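PDB 2QGH: diaminopimelate decarboxylase from Helicobacter pylori, which catalyses the pyridoxal-5'-phosphate-dependent decarboxylation of meso-diaminopimelate to L-lysine, the final step of lysine biosynthesis in bacteria. Local coordinates for residues Q29-P34 against L393-E398; S69-L74 against A95-I100; F239-G244 against I277-R282; G346-S351 against N387-L392. One frame throughout, in Å; residues are numbered along the deposited sequence.

Interaction 1: Q29-P34 against L393-E398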
loop_
_atom_site.group_PDB
_atom_site.type_symbol
_atom_site.label_atom_id
_atom_site.label_comp_id
_atom_site.label_asym_id
_atom_site.label_seq_id
_atom_site.Cartn_x
_atom_site.Cartn_y
_atom_site.Cartn_z
ATOM N N GLN A 29 -16.643 2.080 -24.134
ATOM C CA GLN A 29 -16.344 1.538 -25.446
ATOM C C GLN A 29 -14.876 1.728 -25.811
ATOM O O GLN A 29 -14.291 0.889 -26.497
ATOM C CB GLN A 29 -17.231 2.200 -26.511
ATOM C CG GLN A 29 -17.030 1.642 -27.914
ATOM C CD GLN A 29 -17.467 0.195 -28.030
ATOM O OE1 GLN A 29 -18.659 -0.105 -28.043
ATOM N NE2 GLN A 29 -16.500 -0.710 -28.101
ATOM N N THR A 30 -14.287 2.831 -25.353
ATOM C CA THR A 30 -12.892 3.135 -25.663
ATOM C C THR A 30 -11.918 2.944 -24.506
ATOM O O THR A 30 -10.717 3.125 -24.681
ATOM C CB THR A 30 -12.731 4.588 -26.214
ATOM O OG1 THR A 30 -13.265 5.533 -25.274
ATOM C CG2 THR A 30 -13.466 4.737 -27.542
ATOM N N HIS A 31 -12.428 2.575 -23.333
ATOM C CA HIS A 31 -11.576 2.356 -22.166
ATOM C C HIS A 31 -12.015 1.153 -21.336
ATOM O O HIS A 31 -13.192 0.980 -21.025
ATOM C CB HIS A 31 -11.534 3.613 -21.293
ATOM C CG HIS A 31 -10.803 4.758 -21.926
ATOM N ND1 HIS A 31 -11.406 5.968 -22.204
ATOM C CD2 HIS A 31 -9.522 4.870 -22.352
ATOM C CE1 HIS A 31 -10.528 6.774 -22.775
ATOM N NE2 HIS A 31 -9.378 6.132 -22.877
ATOM N N LYS A 32 -11.048 0.317 -20.986
ATOM C CA LYS A 32 -11.303 -0.886 -20.206
ATOM C C LYS A 32 -11.151 -0.603 -18.719
ATOM O O LYS A 32 -10.353 0.248 -18.334
ATOM C CB LYS A 32 -10.318 -1.980 -20.642
ATOM C CG LYS A 32 -10.028 -3.065 -19.600
ATOM C CD LYS A 32 -11.237 -3.943 -19.322
ATOM C CE LYS A 32 -10.899 -5.068 -18.353
ATOM N NZ LYS A 32 -9.806 -5.932 -18.886
ATOM N N THR A 33 -11.920 -1.314 -17.894
ATOM C CA THR A 33 -11.861 -1.156 -16.439
ATOM C C THR A 33 -10.712 -1.987 -15.836
ATOM O O THR A 33 -10.190 -2.897 -16.480
ATOM C CB THR A 33 -13.181 -1.618 -15.765
ATOM O OG1 THR A 33 -13.443 -2.983 -16.109
ATOM C CG2 THR A 33 -14.346 -0.747 -16.201
ATOM N N PRO A 34 -10.296 -1.676 -14.595
ATOM C CA PRO A 34 -10.835 -0.604 -13.750
ATOM C C PRO A 34 -10.008 0.660 -13.965
ATOM O O PRO A 34 -8.862 0.595 -14.410
ATOM C CB PRO A 34 -10.665 -1.163 -12.344
ATOM C CG PRO A 34 -9.324 -1.872 -12.454
ATOM C CD PRO A 34 -9.418 -2.574 -13.810
ATOM N N LEU A 393 -5.384 3.185 -15.199
ATOM C CA LEU A 393 -5.535 4.270 -16.160
ATOM C C LEU A 393 -6.312 5.362 -15.422
ATOM O O LEU A 393 -7.280 5.077 -14.717
ATOM C CB LEU A 393 -6.367 3.774 -17.352
ATOM C CG LEU A 393 -7.087 4.780 -18.262
ATOM C CD1 LEU A 393 -6.113 5.347 -19.280
ATOM C CD2 LEU A 393 -8.253 4.088 -18.981
ATOM N N GLU A 394 -5.894 6.607 -15.574
ATOM C CA GLU A 394 -6.591 7.695 -14.916
ATOM C C GLU A 394 -7.126 8.645 -15.973
ATOM O O GLU A 394 -6.375 9.138 -16.806
ATOM C CB GLU A 394 -5.657 8.423 -13.939
ATOM C CG GLU A 394 -5.456 7.676 -12.628
ATOM C CD GLU A 394 -4.686 8.483 -11.588
ATOM O OE1 GLU A 394 -3.476 8.726 -11.779
ATOM O OE2 GLU A 394 -5.293 8.880 -10.575
ATOM N N LEU A 395 -8.437 8.882 -15.929
ATOM C CA LEU A 395 -9.111 9.755 -16.886
ATOM C C LEU A 395 -9.690 10.999 -16.229
ATOM O O LEU A 395 -10.089 10.968 -15.066
ATOM C CB LEU A 395 -10.248 8.992 -17.573
ATOM C CG LEU A 395 -9.837 7.804 -18.442
ATOM C CD1 LEU A 395 -11.060 6.969 -18.805
ATOM C CD2 LEU A 395 -9.136 8.328 -19.684
ATOM N N ALA A 396 -9.752 12.088 -16.986
ATOM C CA ALA A 396 -10.303 13.331 -16.464
ATOM C C ALA A 396 -11.423 13.844 -17.353
ATOM O O ALA A 396 -11.434 13.610 -18.560
ATOM C CB ALA A 396 -9.208 14.392 -16.341
ATOM N N LEU A 397 -12.373 14.539 -16.741
ATOM C CA LEU A 397 -13.496 15.114 -17.468
ATOM C C LEU A 397 -13.364 16.628 -17.336
ATOM O O LEU A 397 -13.274 17.143 -16.220
ATOM C CB LEU A 397 -14.812 14.653 -16.838
ATOM C CG LEU A 397 -16.123 14.705 -17.633
ATOM C CD1 LEU A 397 -17.263 14.353 -16.690
ATOM C CD2 LEU A 397 -16.350 16.071 -18.230
ATOM N N GLU A 398 -13.333 17.336 -18.464
ATOM C CA GLU A 398 -13.219 18.792 -18.447
ATOM C C GLU A 398 -14.331 19.488 -19.244
ATOM O O GLU A 398 -14.246 20.683 -19.536
ATOM C CB GLU A 398 -11.860 19.225 -18.990
ATOM C CG GLU A 398 -10.690 18.486 -18.374
ATOM C CD GLU A 398 -9.474 19.370 -18.198
ATOM O OE1 GLU A 398 -8.352 18.828 -18.078
ATOM O OE2 GLU A 398 -9.642 20.608 -18.164
#
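With chi1 at -69°, the ring of His-31 stands beside its own backbone N, and Leu-395, with a matching -64°, sends its branched end to meet it from the opposite direction. Leu-393 instead has CG anti to its backbone N (chi1 159°) and crosses the histidine at about a right angle. The ring thus rests on two leucines that are neighbours on one side of the strand. Leu-395 CD1 lies over a face, 3.9 Å from the centroid of the His-31 ring and displaced toward the rim, a CH-pi contact. Its twin methyl, Leu-395 CD2, reaches His-31 CE1 at 3.7 Å. Leu-393 CD2 comes in obliquely, 3.7 Å from His-31 CD2. Histidine suits this place because its flat ring gives the methyls a face to lie on, yet tolerates a partly exposed site; leucine supplies two methyls on one short stem. Glu-394, between them, starts toward the other side; its carboxylate makes a salt bridge with Arg-406. His-31 is where the chain leaves helix 24-30 on its way, past the cis peptide before Pro-34, into strand 35-39. That strand runs parallel to strand 393-397, whose other partner, antiparallel, is strand 402-406.

Interaction 2: S69-L74 against A95-I100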
loop_
_atom_site.group_PDB
_atom_site.type_symbol
_atom_site.label_atom_id
_atom_site.label_comp_id
_atom_site.label_asym_id
_atom_site.label_seq_id
_atom_site.Cartn_x
_atom_site.Cartn_y
_atom_site.Cartn_z
ATOM N N SER A 69 -1.330 13.680 -6.529
ATOM C CA SER A 69 -0.289 14.447 -7.206
ATOM C C SER A 69 -0.290 14.343 -8.723
ATOM O O SER A 69 0.697 14.727 -9.361
ATOM C CB SER A 69 1.088 14.006 -6.707
ATOM O OG SER A 69 1.222 14.242 -5.324
ATOM N N ASN A 70 -1.369 13.828 -9.309
ATOM C CA ASN A 70 -1.412 13.707 -10.760
ATOM C C ASN A 70 -1.077 15.056 -11.424
ATOM O O ASN A 70 -1.638 16.104 -11.083
ATOM C CB ASN A 70 -2.776 13.172 -11.212
ATOM C CG ASN A 70 -2.906 13.101 -12.726
ATOM O OD1 ASN A 70 -3.232 14.096 -13.381
ATOM N ND2 ASN A 70 -2.641 11.928 -13.290
ATOM N N LEU A 71 -0.122 15.009 -12.350
ATOM C CA LEU A 71 0.349 16.178 -13.079
ATOM C C LEU A 71 -0.751 17.060 -13.650
ATOM O O LEU A 71 -0.667 18.279 -13.580
ATOM C CB LEU A 71 1.276 15.731 -14.209
ATOM C CG LEU A 71 2.785 15.815 -13.979
ATOM C CD1 LEU A 71 3.125 15.444 -12.552
ATOM C CD2 LEU A 71 3.486 14.904 -14.966
ATOM N N SER A 72 -1.777 16.435 -14.218
ATOM C CA SER A 72 -2.881 17.169 -14.812
ATOM C C SER A 72 -3.683 17.938 -13.787
ATOM O O SER A 72 -4.005 19.108 -14.004
ATOM C CB SER A 72 -3.795 16.223 -15.588
ATOM O OG SER A 72 -3.168 15.830 -16.791
ATOM N N ILE A 73 -4.007 17.307 -12.667
ATOM C CA ILE A 73 -4.773 18.022 -11.664
ATOM C C ILE A 73 -3.935 19.146 -11.042
ATOM O O ILE A 73 -4.458 20.229 -10.771
ATOM C CB ILE A 73 -5.307 17.089 -10.552
ATOM C CG1 ILE A 73 -4.689 17.485 -9.211
ATOM C CG2 ILE A 73 -5.066 15.638 -10.932
ATOM C CD1 ILE A 73 -5.314 16.840 -8.025
ATOM N N LEU A 74 -2.645 18.898 -10.819
ATOM C CA LEU A 74 -1.784 19.924 -10.245
ATOM C C LEU A 74 -1.725 21.124 -11.196
ATOM O O LEU A 74 -1.650 22.276 -10.763
ATOM C CB LEU A 74 -0.367 19.385 -10.004
ATOM C CG LEU A 74 -0.156 18.322 -8.913
ATOM C CD1 LEU A 74 1.312 17.959 -8.838
ATOM C CD2 LEU A 74 -0.618 18.847 -7.572
ATOM N N ALA A 95 5.058 19.526 -8.477
ATOM C CA ALA A 95 4.411 20.827 -8.375
ATOM C C ALA A 95 5.003 21.855 -9.328
ATOM O O ALA A 95 4.267 22.535 -10.048
ATOM C CB ALA A 95 4.495 21.343 -6.940
ATOM N N LEU A 96 6.329 21.969 -9.323
ATOM C CA LEU A 96 7.021 22.921 -10.190
ATOM C C LEU A 96 6.793 22.593 -11.655
ATOM O O LEU A 96 6.607 23.482 -12.479
ATOM C CB LEU A 96 8.524 22.915 -9.900
ATOM C CG LEU A 96 8.967 23.565 -8.586
ATOM C CD1 LEU A 96 10.464 23.369 -8.393
ATOM C CD2 LEU A 96 8.614 25.037 -8.602
ATOM N N LYS A 97 6.810 21.308 -11.968
ATOM C CA LYS A 97 6.618 20.832 -13.331
ATOM C C LYS A 97 5.185 21.082 -13.804
ATOM O O LYS A 97 4.938 21.211 -14.998
ATOM C CB LYS A 97 6.945 19.334 -13.396
ATOM C CG LYS A 97 6.923 18.716 -14.792
ATOM C CD LYS A 97 7.258 17.220 -14.717
ATOM C CE LYS A 97 7.198 16.547 -16.084
ATOM N NZ LYS A 97 8.309 16.979 -16.985
ATOM N N ALA A 98 4.241 21.153 -12.871
ATOM C CA ALA A 98 2.849 21.381 -13.234
ATOM C C ALA A 98 2.531 22.861 -13.343
ATOM O O ALA A 98 1.426 23.226 -13.736
ATOM C CB ALA A 98 1.923 20.721 -12.233
ATOM N N GLY A 99 3.488 23.712 -12.980
ATOM C CA GLY A 99 3.275 25.146 -13.087
ATOM C C GLY A 99 3.032 25.918 -11.802
ATOM O O GLY A 99 2.710 27.111 -11.840
ATOM N N ILE A 100 3.171 25.258 -10.659
ATOM C CA ILE A 100 2.956 25.937 -9.394
ATOM C C ILE A 100 4.172 26.812 -9.114
ATOM O O ILE A 100 5.302 26.398 -9.347
ATOM C CB ILE A 100 2.698 24.908 -8.269
ATOM C CG1 ILE A 100 1.299 24.308 -8.472
ATOM C CG2 ILE A 100 2.805 25.563 -6.894
ATOM C CD1 ILE A 100 0.960 23.181 -7.558
#
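Ala-95 O is gripped twice from further along its own chain: Ile-100 N donates to it at 3.0 Å, and Ala-98 N adds a weaker bond. The Ile-100 bond, with that from Gly-99 N to Leu-96 O and the positive phi of Gly-99, makes a Schellman motif, closing helix 89-97. Glycine fits here because a side chain at these backbone angles would run into the carbonyl O of Ala-98. The turn presents Ala-98 and Ile-100 to the first turn of helix 71-79. There Leu-74 CB meets Ala-98 CB at 3.5 Å, tighter than ordinary van der Waals contact, so the small alanine lets the backbones come close. The same Ala-98 CB sits 3.8 Å from Leu-71 O. Leu-74, its CG anti to the carbonyl carbon (chi1 -69°), carries CD1 to 4.1 Å from Ala-95 N, and Ile-100 CD1 approaches Leu-74 O. Nearer the surface, Leu-71 CD2 touches Lys-97 CE at 4.2 Å, while the ammonium of Lys-97 goes on to Glu-419 of the second subunit. Asn-70 is the N-cap of helix 71-79: its OD1 accepts weakly from Ser-72 N, 2.9 Å away, and from Ile-73 N, a role for which the short asparagine side chain is well made. The end of 95-100 thus settles its polar groups in the Schellman turn, whereas the start of helix 71-79 is capped partly by Asn-70 and partly by Glu-418 of the second subunit, which accepts from Leu-71 N. What remains between the segments is an apolar interface held by shape, with the methyl of Ala-98 against Leu-74.

Interaction 3: F239-G244 against I277-R282. With PLP (pyridoxal-5'-phosphate), chain B; LYS (lysine), chain C.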
loop_
_atom_site.group_PDB
_atom_site.type_symbol
_atom_site.label_atom_id
_atom_site.label_comp_id
_atom_site.label_asym_id
_atom_site.label_seq_id
_atom_site.Cartn_x
_atom_site.Cartn_y
_atom_site.Cartn_z
ATOM N N PHE A 239 3.529 34.507 8.421
ATOM C CA PHE A 239 2.527 33.486 8.097
ATOM C C PHE A 239 2.016 32.700 9.311
ATOM O O PHE A 239 2.727 32.503 10.301
ATOM C CB PHE A 239 3.106 32.468 7.103
ATOM C CG PHE A 239 3.678 33.076 5.854
ATOM C CD1 PHE A 239 2.855 33.425 4.791
ATOM C CD2 PHE A 239 5.046 33.272 5.729
ATOM C CE1 PHE A 239 3.389 33.956 3.620
ATOM C CE2 PHE A 239 5.589 33.800 4.562
ATOM C CZ PHE A 239 4.753 34.141 3.503
ATOM N N PHE A 240 0.779 32.230 9.205
ATOM C CA PHE A 240 0.145 31.425 10.242
ATOM C C PHE A 240 -0.471 30.253 9.468
ATOM O O PHE A 240 -1.483 30.415 8.772
ATOM C CB PHE A 240 -0.950 32.230 10.952
ATOM C CG PHE A 240 -1.483 31.566 12.204
ATOM C CD1 PHE A 240 -0.792 31.667 13.407
ATOM C CD2 PHE A 240 -2.674 30.838 12.170
ATOM C CE1 PHE A 240 -1.272 31.059 14.561
ATOM C CE2 PHE A 240 -3.166 30.222 13.320
ATOM C CZ PHE A 240 -2.462 30.334 14.519
ATOM N N ASP A 241 0.138 29.079 9.584
ATOM C CA ASP A 241 -0.323 27.908 8.854
ATOM C C ASP A 241 -1.149 26.929 9.681
ATOM O O ASP A 241 -0.645 26.322 10.619
ATOM C CB ASP A 241 0.886 27.180 8.272
ATOM C CG ASP A 241 0.538 26.353 7.063
ATOM O OD1 ASP A 241 -0.546 25.732 7.055
ATOM O OD2 ASP A 241 1.357 26.320 6.123
ATOM N N VAL A 242 -2.410 26.749 9.298
ATOM C CA VAL A 242 -3.315 25.848 10.007
ATOM C C VAL A 242 -3.348 24.422 9.447
ATOM O O VAL A 242 -4.078 23.571 9.958
ATOM C CB VAL A 242 -4.761 26.392 10.000
ATOM C CG1 VAL A 242 -4.799 27.799 10.578
ATOM C CG2 VAL A 242 -5.307 26.377 8.598
ATOM N N GLY A 243 -2.558 24.162 8.405
ATOM C CA GLY A 243 -2.536 22.838 7.803
ATOM C C GLY A 243 -3.834 22.497 7.089
ATOM O O GLY A 243 -4.579 23.387 6.672
ATOM N N GLY A 244 -4.099 21.206 6.927
ATOM C CA GLY A 244 -5.327 20.773 6.279
ATOM C C GLY A 244 -6.152 20.011 7.298
ATOM O O GLY A 244 -6.243 20.433 8.450
ATOM N N ILE A 277 -2.415 30.475 6.072
ATOM C CA ILE A 277 -2.129 29.429 5.101
ATOM C C ILE A 277 -2.912 28.175 5.459
ATOM O O ILE A 277 -2.959 27.761 6.626
ATOM C CB ILE A 277 -0.627 29.033 5.074
ATOM C CG1 ILE A 277 0.240 30.192 4.575
ATOM C CG2 ILE A 277 -0.434 27.824 4.168
ATOM C CD1 ILE A 277 1.725 29.833 4.470
ATOM N N CYS A 278 -3.527 27.575 4.448
ATOM C CA CYS A 278 -4.275 26.342 4.642
ATOM C C CYS A 278 -3.650 25.305 3.717
ATOM O O CYS A 278 -3.256 25.615 2.589
ATOM C CB CYS A 278 -5.751 26.532 4.282
ATOM S SG CYS A 278 -6.652 27.740 5.291
ATOM N N GLU A 279 -3.560 24.076 4.202
ATOM C CA GLU A 279 -2.988 22.993 3.421
ATOM C C GLU A 279 -4.028 21.889 3.155
ATOM O O GLU A 279 -3.808 20.721 3.474
ATOM C CB GLU A 279 -1.779 22.431 4.166
ATOM C CG GLU A 279 -0.791 23.514 4.590
ATOM C CD GLU A 279 0.382 22.966 5.371
ATOM O OE1 GLU A 279 0.194 21.987 6.121
ATOM O OE2 GLU A 279 1.490 23.525 5.255
ATOM N N PRO A 280 -5.175 22.254 2.551
ATOM C CA PRO A 280 -6.220 21.271 2.260
ATOM C C PRO A 280 -5.788 20.235 1.222
ATOM O O PRO A 280 -5.136 20.563 0.227
ATOM C CB PRO A 280 -7.366 22.137 1.759
ATOM C CG PRO A 280 -6.645 23.194 0.995
ATOM C CD PRO A 280 -5.511 23.557 1.947
ATOM N N GLY A 281 -6.154 18.984 1.466
ATOM C CA GLY A 281 -5.818 17.917 0.543
ATOM C C GLY A 281 -7.065 17.149 0.139
ATOM O O GLY A 281 -7.572 17.302 -0.974
ATOM N N ARG A 282 -7.562 16.334 1.061
ATOM C CA ARG A 282 -8.749 15.514 0.853
ATOM C C ARG A 282 -9.946 16.324 0.358
ATOM O O ARG A 282 -10.530 16.012 -0.685
ATOM C CB ARG A 282 -9.117 14.813 2.163
ATOM C CG ARG A 282 -10.045 13.621 2.013
ATOM C CD ARG A 282 -10.610 13.218 3.369
ATOM N NE ARG A 282 -9.570 12.871 4.331
ATOM C CZ ARG A 282 -8.889 11.730 4.323
ATOM N NH1 ARG A 282 -9.136 10.800 3.403
ATOM N NH2 ARG A 282 -7.942 11.525 5.228
HETATM N N1 PLP B . -0.742 19.315 5.740
HETATM C C2 PLP B . 0.047 18.389 6.454
HETATM C C2A PLP B . 1.298 18.818 7.114
HETATM C C3 PLP B . -0.392 17.006 6.496
HETATM O O3 PLP B . 0.349 16.052 7.165
HETATM C C4 PLP B . -1.568 16.615 5.856
HETATM C C4A PLP B . -2.046 15.247 6.196
HETATM C C5 PLP B . -2.339 17.540 5.137
HETATM C C6 PLP B . -1.930 18.928 5.103
HETATM C C5A PLP B . -3.448 17.227 4.227
HETATM O O4P PLP B . -4.620 17.032 4.985
HETATM P P PLP B . -5.892 16.679 4.354
HETATM O O1P PLP B . -5.890 15.767 3.088
HETATM O O2P PLP B . -6.528 18.096 4.008
HETATM O O3P PLP B . -6.714 15.914 5.462
HETATM N N LYS C . -3.581 8.555 3.865
HETATM C CA LYS C . -4.634 8.966 4.845
HETATM C C LYS C . -6.020 8.577 4.331
HETATM O O LYS C . -6.069 7.798 3.357
HETATM C CB LYS C . -4.558 10.484 5.087
HETATM C CG LYS C . -3.268 10.919 5.768
HETATM C CD LYS C . -3.034 12.415 5.680
HETATM C CE LYS C . -1.737 12.781 6.399
HETATM N NZ LYS C . -1.306 14.211 6.234
HETATM O OXT LYS C . -7.033 9.044 4.897
#
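Glu-279 faces Gly-243 and Asp-241 where the seventh and eighth strands of the parallel beta/alpha barrel run out toward the cofactor. Its CB lies 3.6 Å both from Gly-243 C and from C6 of pyridoxal-5'-phosphate. CG, anti to the carbonyl carbon, passes 3.3 Å from Asp-241 OD1, and the extended chain beyond (chi2 178°) carries the carboxylate to the pyridine ring. There Glu-279 OE1 is 2.9 Å from the cofactor's N1 and is also hydrogen-bonded to His-203 NE2. Glu-279 OE2 comes to 2.9 Å from Asp-241 OD2, a close approach of like charges, with the carboxylate planes turned 74° apart. Glutamate suits the spot because its length reaches N1 from the strand end.

The strands themselves are joined in parallel fashion, Ile-277 N donating to Phe-240 O and Val-242 N to Ile-277 O, the latter almost in line with the carbonyl. Glu-279 N then bonds Gly-243 O at 2.8 Å, from above the carbonyl plane. Asp-241 OD1 accepts from Gly-243 N, an Asx turn that fixes the departing chain. Gly-244 suits its place, since a CB there would collide with Glu-279 O. On the outer side, Val-242 CG2 packs on Cys-278 SG beneath helix 258-268; Phe-239 and Ile-277 pack on the inner side.

Beyond Pro-280, Gly-281 N and Arg-282 N hold phosphate oxygens O2P and O1P. Farther out, Arg-282 NH2 donates to OXT of the bound lysine at 2.7 Å, the carboxylate lying at the guanidinium edge.

Interaction 4: G346-S351 against N387-L392. With LYS (lysine), chain D.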
loop_
_atom_site.group_PDB
_atom_site.type_symbol
_atom_site.label_atom_id
_atom_site.label_comp_id
_atom_site.label_asym_id
_atom_site.label_seq_id
_atom_site.Cartn_x
_atom_site.Cartn_y
_atom_site.Cartn_z
ATOM N N GLY A 346 -12.381 -7.471 -4.319
ATOM C CA GLY A 346 -11.500 -7.399 -5.468
ATOM C C GLY A 346 -10.849 -8.736 -5.784
ATOM O O GLY A 346 -11.197 -9.761 -5.194
ATOM N N PRO A 347 -9.884 -8.758 -6.711
ATOM C CA PRO A 347 -9.222 -10.012 -7.069
ATOM C C PRO A 347 -8.015 -10.431 -6.240
ATOM O O PRO A 347 -7.516 -11.537 -6.423
ATOM C CB PRO A 347 -8.814 -9.790 -8.532
ATOM C CG PRO A 347 -9.633 -8.609 -8.980
ATOM C CD PRO A 347 -9.660 -7.750 -7.755
ATOM N N VAL A 348 -7.537 -9.586 -5.332
ATOM C CA VAL A 348 -6.337 -9.976 -4.605
ATOM C C VAL A 348 -6.548 -11.019 -3.516
ATOM O O VAL A 348 -7.550 -11.024 -2.804
ATOM C CB VAL A 348 -5.545 -8.727 -4.095
ATOM C CG1 VAL A 348 -5.853 -7.522 -4.996
ATOM C CG2 VAL A 348 -5.825 -8.442 -2.658
ATOM N N CYS A 349 -5.582 -11.929 -3.447
ATOM C CA CYS A 349 -5.553 -13.071 -2.538
ATOM C C CYS A 349 -5.736 -12.879 -1.032
ATOM O O CYS A 349 -5.644 -13.849 -0.283
ATOM C CB CYS A 349 -4.245 -13.830 -2.783
ATOM S SG CYS A 349 -2.784 -12.747 -2.773
ATOM N N GLU A 350 -6.008 -11.659 -0.586
ATOM C CA GLU A 350 -6.173 -11.376 0.843
ATOM C C GLU A 350 -7.584 -11.050 1.287
ATOM O O GLU A 350 -8.360 -10.476 0.529
ATOM C CB GLU A 350 -5.303 -10.204 1.240
ATOM C CG GLU A 350 -3.998 -10.583 1.806
ATOM C CD GLU A 350 -3.107 -9.388 1.930
ATOM O OE1 GLU A 350 -3.470 -8.450 2.671
ATOM O OE2 GLU A 350 -2.053 -9.389 1.271
ATOM N N SER A 351 -7.893 -11.376 2.540
ATOM C CA SER A 351 -9.213 -11.102 3.100
ATOM C C SER A 351 -9.449 -9.603 3.256
ATOM O O SER A 351 -10.586 -9.141 3.199
ATOM C CB SER A 351 -9.378 -11.786 4.459
ATOM O OG SER A 351 -9.561 -13.182 4.308
ATOM N N ASN A 387 0.422 -8.253 -6.174
ATOM C CA ASN A 387 -0.167 -9.344 -6.954
ATOM C C ASN A 387 0.209 -9.120 -8.423
ATOM O O ASN A 387 -0.390 -9.699 -9.329
ATOM C CB ASN A 387 -1.703 -9.376 -6.808
ATOM C CG ASN A 387 -2.172 -9.997 -5.484
ATOM O OD1 ASN A 387 -1.465 -9.962 -4.463
ATOM N ND2 ASN A 387 -3.385 -10.557 -5.499
ATOM N N SER A 388 1.216 -8.282 -8.652
ATOM C CA SER A 388 1.650 -7.970 -10.013
ATOM C C SER A 388 0.482 -7.472 -10.864
ATOM O O SER A 388 0.172 -8.047 -11.906
ATOM C CB SER A 388 2.276 -9.194 -10.681
ATOM O OG SER A 388 3.563 -9.453 -10.168
ATOM N N ARG A 389 -0.165 -6.408 -10.395
ATOM C CA ARG A 389 -1.283 -5.789 -11.097
ATOM C C ARG A 389 -0.792 -4.386 -11.466
ATOM O O ARG A 389 -0.431 -3.599 -10.598
ATOM C CB ARG A 389 -2.525 -5.706 -10.183
ATOM C CG ARG A 389 -3.060 -7.064 -9.682
ATOM C CD ARG A 389 -4.281 -6.936 -8.749
ATOM N NE ARG A 389 -5.528 -6.703 -9.486
ATOM C CZ ARG A 389 -6.086 -5.512 -9.664
ATOM N NH1 ARG A 389 -5.518 -4.439 -9.152
ATOM N NH2 ARG A 389 -7.197 -5.390 -10.367
ATOM N N PRO A 390 -0.763 -4.057 -12.765
ATOM C CA PRO A 390 -0.294 -2.728 -13.180
ATOM C C PRO A 390 -1.157 -1.577 -12.635
ATOM O O PRO A 390 -2.361 -1.745 -12.418
ATOM C CB PRO A 390 -0.343 -2.809 -14.708
ATOM C CG PRO A 390 -0.177 -4.286 -14.986
ATOM C CD PRO A 390 -1.064 -4.901 -13.935
ATOM N N LYS A 391 -0.540 -0.420 -12.413
ATOM C CA LYS A 391 -1.271 0.747 -11.927
ATOM C C LYS A 391 -2.321 1.130 -12.952
ATOM O O LYS A 391 -2.076 1.074 -14.148
ATOM C CB LYS A 391 -0.331 1.929 -11.695
ATOM C CG LYS A 391 0.624 1.710 -10.543
ATOM C CD LYS A 391 1.084 3.017 -9.928
ATOM C CE LYS A 391 1.671 2.762 -8.553
ATOM N NZ LYS A 391 1.970 4.024 -7.795
ATOM N N LEU A 392 -3.484 1.541 -12.473
ATOM C CA LEU A 392 -4.600 1.899 -13.334
ATOM C C LEU A 392 -4.477 3.139 -14.230
ATOM O O LEU A 392 -3.611 4.009 -14.047
ATOM C CB LEU A 392 -5.858 2.043 -12.474
ATOM C CG LEU A 392 -6.100 0.908 -11.483
ATOM C CD1 LEU A 392 -7.377 1.169 -10.683
ATOM C CD2 LEU A 392 -6.180 -0.407 -12.245
HETATM N N LYS D . 0.068 -9.697 2.628
HETATM C CA LYS D . -0.086 -10.501 3.880
HETATM C C LYS D . 1.051 -10.193 4.855
HETATM O O LYS D . 1.762 -9.199 4.604
HETATM C CB LYS D . -0.109 -12.002 3.539
HETATM C CG LYS D . -1.322 -12.411 2.717
HETATM C CD LYS D . -1.166 -13.780 2.082
HETATM C CE LYS D . -2.424 -14.134 1.292
HETATM N NZ LYS D . -2.324 -15.391 0.476
HETATM O OXT LYS D . 1.219 -10.935 5.847
#
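Van der Waals packing comes first: Val-348 and Arg-389 cross at about a right angle, with Val-348 CG1 4.1 Å from Arg-389 CD. The bend of the arginine at chi3 (79°) brings the guanidinium to Pro-347, whose CG lies oblique to it, 4.3 Å from Arg-389 NH2. Arginine suits this place because its methylene stem can lie against apolar side chains while the charged end goes on to a salt bridge with Asp-315. The amide of Asn-387 is wedged against Val-348 and Cys-349. Asparagine is apt here, since it tolerates the positive phi of 72° at which the loop turns better than most residues do.

Polar interactions run mainly outward. Within 346-351, a weak bond of 2.8 Å from Glu-350 N to Val-348 O spans the turn. Asn-387 O accepts from Ser-88 of the second subunit.

Ligand contacts form the last group. The alpha-amino N of the lysine in the second subunit's pocket donates to Glu-350 OE2 at 2.5 Å, a short bond; the same oxygen is hydrogen-bonded to Tyr-386 OH, and Glu-350 OE1 meets Tyr-322 OH of the second subunit. Cys-349 O lies 3.6 Å from CE of that lysine, and the Cys-349 side chain is about 4 Å from the cofactor held by the second subunit. Cys-349 and Glu-350 open a version of the Cys-Glu-Ser-X-Asp motif known in this family.

A carboxylate facing an ammonium group is consistent with recognition of the alpha-amino end, the end remote from the cofactor, being shared between subunits.

In the fold
Interactions 1 and 4 adjoin in the beta domain, where Pro-34 CG packs 3.5 Å from Leu-392 CD2. Interaction 1 also touches interaction 2, Glu-394 OE1 lying 3.6 Å from Asn-70 ND2, so strand 393-397 meets the start of a barrel helix. Interactions 2 and 3 both belong to the barrel; Leu-74 is about 12 Å from the cofactor that interaction 3 holds directly. Within one chain interactions 3 and 4 stand apart, nearest atoms about 17 Å, yet across the dimer they serve one pocket: a bound lysine is gripped by Arg-282 of one subunit and Glu-350 of the other. Segments 277-282 and 346-351 therefore build a composite active site.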